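PDB 6SKI: putative type VI secretion protein from Escherichia coli, which probably acts as a phospholipase toxin of the type VI secretion system, an alpha/beta-hydrolase-family effector that is carried by the VgrG spike. Local coordinates for residues Q113-D118 with S173-F178; I124-S129 with T169-E174. All blocks are in the same frame, centred on the assembly; numbering follows the deposited sequence.

Interaction 1. Residues Q113-D118 with S173-F178; sequences QVLKKD and SEFMGF
Gln113 and Phe178 both carry CG beside the backbone N, anti to the carbonyl carbon (chi1 -83° in Gln113), and the glutamine then runs extended, which lays its chain along one face of the phenyl ring. Gln113 CG sits 4.0 Å from the ring centroid, almost on the normal, as a CH-pi contact. Farther out the amide stacks on the same ring, its plane 22° from the ring plane and its CD offset toward the rim, where Gln113 CD is 3.6 Å from Phe178 CZ. Val114 follows with CG2 near the ring's edge and next to the carbonyl O of Phe178.

Deeper in the fold, Phe175 has CG anti to the backbone N (chi1 172°), and this swings the ring out to Leu115. The leucine comes in at the edge, with Leu115 CD2 3.7 Å from Phe175 CE1. Leu115 also touches Phe184 of strand 184-195, and Phe175 touches Leu37 of strand 22-43. The loop thus meets the helix through van der Waals, CH-pi and amide-ring contacts rather than hydrogen bonds: a purely apolar pair suits the buried side, whereas at the exposed side glutamine offers methylenes and a flat amide to the aromatic face.

Interaction 2. Residues I124-S129 with T169-E174; sequences IKTYIS and TQALSE
Strand 124-128 and helix 169-174 run roughly antiparallel, with directions 148° apart and axes approaching to 8.4 Å. The backbones come nearest at Thr126 and Ala171, whose CA atoms are 6.6 Å apart. Such closeness suits alanine, whose single methyl points at the strand and fills the interface without holding the helix off. Ala171 CB lies 3.6 Å from Thr126 OG1, a van der Waals contact, and also meets the carbonyl O of Lys125.

Ile124 supplies the longer reach. Its CG1 stands between the backbone N and the carbonyl carbon (chi1 68°), and the extended end of the chain carries CD1 to the helix. There Ile124 CD1 packs 3.8 Å from Leu172 CD2, the two side chains crossing at about a right angle, and the same methyl lies 4.1 Å from Ala171 CB. A branched, wholly apolar residue fits this buried place.

Two polar pairs bond along the helix itself. Gln170 NE2 gives a nearly straight hydrogen bond (167°) to Glu174 OE2, 2.9 Å away, and Ser173 OG donates to the carbonyl O of Thr169, which Ser173 N reaches from the opposite face. Thr169 OG1 instead bonds outside the helix, to Ala220 O.

Backbone bonds from Ile124, Thr126 and Ile128 join the strand to strand 22-43, whose Ile39 touches both Ile124 and Thr126. Leu172 touches Leu37 of that strand and also meets Ile221 and Leu225 of helix 215-225, so its side chain lies where helix 156-178, helix 215-225 and strand 22-43 meet.

In the fold
Both interactions use helix 156-178 and share Ser173 and Glu174, with centres about 13 Å apart. Interaction 2 is the buried one, where the helix lies against strand 121-128 of the central sheet, a layering consistent with an alpha/beta-hydrolase core. Interaction 1 lies farther from the chain's centre, about 32 Å against 21 Å, and joins the C-terminal part of the helix to the loop leading into that strand. It covers more surface, 295 against 160 Å², and leans on aromatic rings, one inward and one at the exposed side; interaction 2 relies on small and branched aliphatic groups. Phe175 links them, packing on Ile124 with Phe175 CG 3.8 Å from Ile124 CG2.

Interaction 1. Residues Q113-D118 with S173-F178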
loop_
_atom_site.group_PDB
_atom_site.type_symbol
_atom_site.label_atom_id
_atom_site.label_comp_id
_atom_site.label_asym_id
_atom_site.label_seq_id
_atom_site.Cartn_x
_atom_site.Cartn_y
_atom_site.Cartn_z
ATOM N N GLN A 113 17.517 7.314 16.970
ATOM C CA GLN A 113 18.030 6.108 17.613
ATOM C C GLN A 113 18.455 6.396 19.047
ATOM O O GLN A 113 17.913 5.789 19.971
ATOM C CB GLN A 113 19.184 5.534 16.791
ATOM C CG GLN A 113 18.741 4.672 15.629
ATOM C CD GLN A 113 19.901 3.990 14.943
ATOM O OE1 GLN A 113 21.035 4.456 15.013
ATOM N NE2 GLN A 113 19.622 2.880 14.275
ATOM N N VAL A 114 19.374 7.328 19.267
ATOM C CA VAL A 114 19.785 7.740 20.602
ATOM C C VAL A 114 19.401 9.199 20.775
ATOM O O VAL A 114 19.791 10.050 19.965
ATOM C CB VAL A 114 21.293 7.537 20.820
ATOM C CG1 VAL A 114 21.750 8.280 22.061
ATOM C CG2 VAL A 114 21.619 6.063 20.932
ATOM N N LEU A 115 18.641 9.493 21.822
ATOM C CA LEU A 115 18.174 10.854 22.003
ATOM C C LEU A 115 19.272 11.718 22.606
ATOM O O LEU A 115 20.184 11.237 23.282
ATOM C CB LEU A 115 16.930 10.893 22.888
ATOM C CG LEU A 115 15.806 9.937 22.501
ATOM C CD1 LEU A 115 14.591 10.172 23.371
ATOM C CD2 LEU A 115 15.463 10.096 21.035
ATOM N N LYS A 116 19.175 13.015 22.344
ATOM C CA LYS A 116 20.125 13.963 22.894
ATOM C C LYS A 116 19.734 14.318 24.325
ATOM O O LYS A 116 18.672 13.939 24.822
ATOM C CB LYS A 116 20.195 15.212 22.021
ATOM C CG LYS A 116 20.139 14.910 20.536
ATOM C CD LYS A 116 21.060 15.811 19.741
ATOM C CE LYS A 116 21.635 15.071 18.549
ATOM N NZ LYS A 116 22.164 13.733 18.930
ATOM N N LYS A 117 20.620 15.054 24.996
ATOM C CA LYS A 117 20.360 15.458 26.371
ATOM C C LYS A 117 19.129 16.344 26.492
ATOM O O LYS A 117 18.556 16.447 27.582
ATOM C CB LYS A 117 21.579 16.191 26.932
ATOM C CG LYS A 117 22.643 15.280 27.522
ATOM C CD LYS A 117 23.938 16.023 27.858
ATOM C CE LYS A 117 23.736 17.427 28.437
ATOM N NZ LYS A 117 22.637 17.557 29.443
ATOM N N ASP A 118 18.705 16.981 25.401
ATOM C CA ASP A 118 17.621 17.951 25.433
ATOM C C ASP A 118 16.475 17.579 24.504
ATOM O O ASP A 118 15.506 18.340 24.397
ATOM C CB ASP A 118 18.158 19.336 25.063
ATOM C CG ASP A 118 18.317 20.239 26.263
ATOM O OD1 ASP A 118 18.438 21.466 26.072
ATOM O OD2 ASP A 118 18.322 19.722 27.400
ATOM N N SER A 173 10.830 -1.751 20.720
ATOM C CA SER A 173 11.908 -2.497 21.357
ATOM C C SER A 173 13.263 -1.998 20.883
ATOM O O SER A 173 14.168 -1.764 21.691
ATOM C CB SER A 173 11.760 -3.991 21.070
ATOM O OG SER A 173 10.501 -4.473 21.491
ATOM N N GLU A 174 13.420 -1.820 19.571
ATOM C CA GLU A 174 14.694 -1.341 19.044
ATOM C C GLU A 174 15.012 0.061 19.550
ATOM O O GLU A 174 16.151 0.345 19.946
ATOM C CB GLU A 174 14.671 -1.367 17.517
ATOM C CG GLU A 174 14.588 -2.761 16.925
ATOM C CD GLU A 174 14.364 -2.743 15.426
ATOM O OE1 GLU A 174 14.283 -1.638 14.849
ATOM O OE2 GLU A 174 14.268 -3.833 14.825
ATOM N N PHE A 175 14.011 0.945 19.572
ATOM C CA PHE A 175 14.243 2.311 20.029
ATOM C C PHE A 175 14.682 2.342 21.483
ATOM O O PHE A 175 15.631 3.050 21.833
ATOM C CB PHE A 175 12.987 3.156 19.857
ATOM C CG PHE A 175 13.094 4.517 20.477
ATOM C CD1 PHE A 175 14.107 5.382 20.111
ATOM C CD2 PHE A 175 12.203 4.919 21.452
ATOM C CE1 PHE A 175 14.212 6.626 20.686
ATOM C CE2 PHE A 175 12.309 6.162 22.032
ATOM C CZ PHE A 175 13.314 7.014 21.650
ATOM N N MET A 176 14.012 1.583 22.345
ATOM C CA MET A 176 14.375 1.578 23.752
ATOM C C MET A 176 15.559 0.670 24.042
ATOM O O MET A 176 16.027 0.628 25.183
ATOM C CB MET A 176 13.173 1.176 24.603
ATOM C CG MET A 176 12.161 2.293 24.748
ATOM S SD MET A 176 12.855 3.737 25.569
ATOM C CE MET A 176 12.013 3.661 27.144
ATOM N N GLY A 177 16.053 -0.050 23.038
ATOM C CA GLY A 177 17.307 -0.760 23.163
ATOM C C GLY A 177 18.468 0.124 22.771
ATOM O O GLY A 177 19.600 -0.093 23.213
ATOM N N PHE A 178 18.204 1.132 21.944
ATOM C CA PHE A 178 19.194 2.175 21.712
ATOM C C PHE A 178 19.267 3.179 22.852
ATOM O O PHE A 178 20.230 3.948 22.918
ATOM C CB PHE A 178 18.899 2.927 20.411
ATOM C CG PHE A 178 19.432 2.259 19.186
ATOM C CD1 PHE A 178 20.714 2.526 18.746
ATOM C CD2 PHE A 178 18.651 1.379 18.463
ATOM C CE1 PHE A 178 21.210 1.919 17.617
ATOM C CE2 PHE A 178 19.142 0.766 17.335
ATOM C CZ PHE A 178 20.423 1.036 16.910
#

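Interaction 2. Residues I124-S129 with T169-E174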
loop_
_atom_site.group_PDB
_atom_site.type_symbol
_atom_site.label_atom_id
_atom_site.label_comp_id
_atom_site.label_asym_id
_atom_site.label_seq_id
_atom_site.Cartn_x
_atom_site.Cartn_y
_atom_site.Cartn_z
ATOM N N ILE A 124 10.560 7.256 15.157
ATOM C CA ILE A 124 10.957 5.917 14.760
ATOM C C ILE A 124 10.008 5.488 13.655
ATOM O O ILE A 124 8.902 6.014 13.519
ATOM C CB ILE A 124 10.935 4.919 15.935
ATOM C CG1 ILE A 124 9.504 4.673 16.402
ATOM C CG2 ILE A 124 11.781 5.429 17.082
ATOM C CD1 ILE A 124 9.401 3.689 17.529
ATOM N N LYS A 125 10.451 4.532 12.847
ATOM C CA LYS A 125 9.719 4.205 11.637
ATOM C C LYS A 125 9.563 2.702 11.496
ATOM O O LYS A 125 10.345 1.918 12.037
ATOM C CB LYS A 125 10.388 4.798 10.391
ATOM C CG LYS A 125 11.823 4.395 10.157
ATOM C CD LYS A 125 12.461 5.365 9.187
ATOM C CE LYS A 125 13.779 4.859 8.658
ATOM N NZ LYS A 125 14.567 5.978 8.079
ATOM N N THR A 126 8.524 2.321 10.765
ATOM C CA THR A 126 8.123 0.938 10.600
ATOM C C THR A 126 7.665 0.729 9.167
ATOM O O THR A 126 7.001 1.589 8.587
ATOM C CB THR A 126 6.990 0.583 11.560
ATOM O OG1 THR A 126 7.314 1.035 12.881
ATOM C CG2 THR A 126 6.784 -0.883 11.583
ATOM N N TYR A 127 8.014 -0.420 8.600
ATOM C CA TYR A 127 7.671 -0.740 7.221
ATOM C C TYR A 127 6.869 -2.030 7.190
ATOM O O TYR A 127 7.337 -3.070 7.662
ATOM C CB TYR A 127 8.925 -0.869 6.358
ATOM C CG TYR A 127 8.627 -1.178 4.913
ATOM C CD1 TYR A 127 8.320 -0.166 4.017
ATOM C CD2 TYR A 127 8.656 -2.481 4.444
ATOM C CE1 TYR A 127 8.047 -0.445 2.697
ATOM C CE2 TYR A 127 8.382 -2.768 3.128
ATOM C CZ TYR A 127 8.080 -1.748 2.259
ATOM O OH TYR A 127 7.810 -2.036 0.943
ATOM N N ILE A 128 5.666 -1.959 6.632
ATOM C CA ILE A 128 4.818 -3.123 6.412
ATOM C C ILE A 128 4.682 -3.329 4.912
ATOM O O ILE A 128 4.432 -2.377 4.167
ATOM C CB ILE A 128 3.439 -2.948 7.078
ATOM C CG1 ILE A 128 3.600 -2.680 8.575
ATOM C CG2 ILE A 128 2.589 -4.177 6.872
ATOM C CD1 ILE A 128 3.478 -1.225 8.950
ATOM N N SER A 129 4.848 -4.572 4.470
ATOM C CA SER A 129 4.834 -4.873 3.049
ATOM C C SER A 129 3.399 -4.906 2.527
ATOM O O SER A 129 2.432 -4.707 3.265
ATOM C CB SER A 129 5.549 -6.193 2.780
ATOM O OG SER A 129 4.964 -7.249 3.519
ATOM N N THR A 169 5.616 -3.040 17.942
ATOM C CA THR A 169 6.294 -3.600 19.107
ATOM C C THR A 169 7.785 -3.750 18.840
ATOM O O THR A 169 8.619 -3.377 19.675
ATOM C CB THR A 169 5.676 -4.949 19.476
ATOM O OG1 THR A 169 4.438 -4.738 20.161
ATOM C CG2 THR A 169 6.604 -5.742 20.372
ATOM N N GLN A 170 8.137 -4.278 17.667
ATOM C CA GLN A 170 9.548 -4.468 17.337
ATOM C C GLN A 170 10.294 -3.139 17.264
ATOM O O GLN A 170 11.421 -3.019 17.764
ATOM C CB GLN A 170 9.676 -5.226 16.018
ATOM C CG GLN A 170 11.090 -5.292 15.485
ATOM C CD GLN A 170 11.142 -5.707 14.032
ATOM O OE1 GLN A 170 10.279 -6.441 13.552
ATOM N NE2 GLN A 170 12.156 -5.233 13.318
ATOM N N ALA A 171 9.680 -2.125 16.653
ATOM C CA ALA A 171 10.337 -0.830 16.514
ATOM C C ALA A 171 10.509 -0.150 17.864
ATOM O O ALA A 171 11.536 0.488 18.116
ATOM C CB ALA A 171 9.544 0.063 15.562
ATOM N N LEU A 172 9.516 -0.274 18.745
ATOM C CA LEU A 172 9.645 0.286 20.085
ATOM C C LEU A 172 10.736 -0.428 20.872
ATOM O O LEU A 172 11.498 0.211 21.612
ATOM C CB LEU A 172 8.308 0.194 20.813
ATOM C CG LEU A 172 7.367 1.371 20.599
ATOM C CD1 LEU A 172 6.118 1.198 21.422
ATOM C CD2 LEU A 172 8.064 2.654 20.963
ATOM N N SER A 173 10.830 -1.751 20.720
ATOM C CA SER A 173 11.908 -2.497 21.357
ATOM C C SER A 173 13.263 -1.998 20.883
ATOM O O SER A 173 14.168 -1.764 21.691
ATOM C CB SER A 173 11.760 -3.991 21.070
ATOM O OG SER A 173 10.501 -4.473 21.491
ATOM N N GLU A 174 13.420 -1.820 19.571
ATOM C CA GLU A 174 14.694 -1.341 19.044
ATOM C C GLU A 174 15.012 0.061 19.550
ATOM O O GLU A 174 16.151 0.345 19.946
ATOM C CB GLU A 174 14.671 -1.367 17.517
ATOM C CG GLU A 174 14.588 -2.761 16.925
ATOM C CD GLU A 174 14.364 -2.743 15.426
ATOM O OE1 GLU A 174 14.283 -1.638 14.849
ATOM O OE2 GLU A 174 14.268 -3.833 14.825
#